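Long-range contact in adenylyltransferase and sulfurtransferase uba4 (Chaetomium thermophilum, PDB 6YUB), which probably activates a ubiquitin-like sulfur carrier by adenylylation and passes sulfur to it, for tRNA wobble-uridine thiolation and molybdenum cofactor synthesis: residues P183-C187 with C279-G283. Residues are numbered along the deposited sequence; the frame is centred on the assembly and turned at random. Where two conformers were deposited one is given.
Sequences PCYRC and CFACG. With ZN (zinc ion), chain E.
Two cysteine torsions aim sulfurs from separate segments at one zinc ion: Cys187 sets SG anti to its carbonyl carbon (chi1 -70°), whereas Cys279 sets SG anti to its backbone N (chi1 168°). Cys184 and Cys282 supply the other two ligands, with Cys282 SG at 2.2 Å from the zinc. Cysteine suits all four places because a soft, probably deprotonated sulfur binds zinc strongly and still accepts N-H bonds. Cys279 SG takes two, from Ala281 N at 3.3 Å and Cys282 N at 3.4 Å, which probably temper its negative charge. In 183-187 the exchange is reciprocal: Cys187 N gives to Cys184 SG and Cys184 N to Cys187 SG, a capping box at the start of helix 185-188. The whole is a Cys4 zinc site built from two CxxC motifs, probably structural as in MoeB-type adenylyltransferases, and it ties this short helix to the loop after strand 267-271 in the ThiF-family domain. Beside the metal, Arg186 runs extended from CG to NE, its CD packing on Ala281 CB at 3.7 Å, where a small methyl lets the long chain pass close. Phe280 CD2 lies over one face of the guanidinium, toward its rim, 3.6 Å from Arg186 CZ with the planes 54° apart. Arginine suits the place by joining an aliphatic stem to a flat charged end, whose NH2 salt-bridges Asp143 of helix 135-148. With an alanine here, Asp143 would probably lose this cationic mate and the Phe280 ring the flat group packed beside it. Ser286 OG hydrogen-bonds to the carbonyl oxygens of both Phe280 and Ala281.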
loop_
_atom_site.group_PDB
_atom_site.type_symbol
_atom_site.label_atom_id
_atom_site.label_comp_id
_atom_site.label_asym_id
_atom_site.label_seq_id
_atom_site.Cartn_x
_atom_site.Cartn_y
_atom_site.Cartn_z
ATOM N N PRO B 183 -1.581 -12.624 20.387
ATOM C CA PRO B 183 -0.158 -12.539 20.722
ATOM C C PRO B 183 0.265 -11.123 21.078
ATOM O O PRO B 183 -0.430 -10.141 20.803
ATOM C CB PRO B 183 0.530 -12.999 19.431
ATOM C CG PRO B 183 -0.408 -12.549 18.351
ATOM C CD PRO B 183 -1.809 -12.674 18.930
ATOM N N CYS B 184 1.435 -11.038 21.712
ATOM C CA CYS B 184 2.133 -9.775 21.877
ATOM C C CYS B 184 3.263 -9.708 20.845
ATOM O O CYS B 184 3.478 -10.640 20.062
ATOM C CB CYS B 184 2.662 -9.631 23.303
ATOM S SG CYS B 184 4.341 -10.196 23.515
ATOM N N TYR B 185 4.000 -8.594 20.846
ATOM C CA TYR B 185 5.053 -8.423 19.848
ATOM C C TYR B 185 6.175 -9.441 20.032
ATOM O O TYR B 185 6.804 -9.850 19.048
ATOM C CB TYR B 185 5.606 -6.996 19.903
ATOM C CG TYR B 185 6.483 -6.628 18.723
ATOM C CD1 TYR B 185 5.926 -6.248 17.508
ATOM C CD2 TYR B 185 7.866 -6.651 18.827
ATOM C CE1 TYR B 185 6.725 -5.909 16.425
ATOM C CE2 TYR B 185 8.674 -6.315 17.753
ATOM C CZ TYR B 185 8.098 -5.947 16.556
ATOM O OH TYR B 185 8.898 -5.614 15.485
ATOM N N ARG B 186 6.445 -9.861 21.271
ATOM C CA ARG B 186 7.462 -10.882 21.491
ATOM C C ARG B 186 6.987 -12.244 20.995
ATOM O O ARG B 186 7.778 -13.024 20.454
ATOM C CB ARG B 186 7.827 -10.955 22.972
ATOM C CG ARG B 186 8.674 -9.797 23.469
ATOM C CD ARG B 186 8.904 -9.901 24.967
ATOM N NE ARG B 186 9.481 -8.681 25.521
ATOM C CZ ARG B 186 10.784 -8.426 25.591
ATOM N NH1 ARG B 186 11.667 -9.307 25.141
ATOM N NH2 ARG B 186 11.202 -7.285 26.113
ATOM N N CYS B 187 5.697 -12.549 21.176
ATOM C CA CYS B 187 5.150 -13.796 20.658
ATOM C C CYS B 187 5.459 -13.968 19.176
ATOM O O CYS B 187 5.627 -15.096 18.701
ATOM C CB CYS B 187 3.634 -13.843 20.868
ATOM S SG CYS B 187 3.078 -14.009 22.569
ATOM N N CYS B 279 6.044 -17.158 26.413
ATOM C CA CYS B 279 6.487 -15.829 26.018
ATOM C C CYS B 279 7.051 -15.082 27.219
ATOM O O CYS B 279 6.439 -15.057 28.290
ATOM C CB CYS B 279 5.341 -15.031 25.405
ATOM S SG CYS B 279 5.748 -13.277 25.211
ATOM N N PHE B 280 8.216 -14.461 27.028
ATOM C CA PHE B 280 8.863 -13.717 28.104
ATOM C C PHE B 280 7.912 -12.724 28.762
ATOM O O PHE B 280 7.969 -12.520 29.981
ATOM C CB PHE B 280 10.098 -12.993 27.554
ATOM C CG PHE B 280 10.719 -12.022 28.519
ATOM C CD1 PHE B 280 11.588 -12.461 29.499
ATOM C CD2 PHE B 280 10.442 -10.668 28.432
ATOM C CE1 PHE B 280 12.165 -11.568 30.386
ATOM C CE2 PHE B 280 11.016 -9.769 29.322
ATOM C CZ PHE B 280 11.875 -10.224 30.296
ATOM N N ALA B 281 7.023 -12.111 27.977
ATOM C CA ALA B 281 6.196 -11.011 28.457
ATOM C C ALA B 281 4.784 -11.437 28.843
ATOM O O ALA B 281 4.323 -11.110 29.942
ATOM C CB ALA B 281 6.128 -9.909 27.387
ATOM N N CYS B 282 4.077 -12.144 27.956
ATOM C CA CYS B 282 2.683 -12.495 28.188
ATOM C C CYS B 282 2.478 -13.971 28.501
ATOM O O CYS B 282 1.341 -14.382 28.752
ATOM C CB CYS B 282 1.830 -12.103 26.971
ATOM S SG CYS B 282 2.301 -12.875 25.394
ATOM N N GLY B 283 3.537 -14.771 28.514
ATOM C CA GLY B 283 3.409 -16.197 28.698
ATOM C C GLY B 283 3.226 -16.602 30.147
ATOM O O GLY B 283 3.149 -15.782 31.060
HETATM ZN ZN ZN E . 3.946 -12.412 24.001
#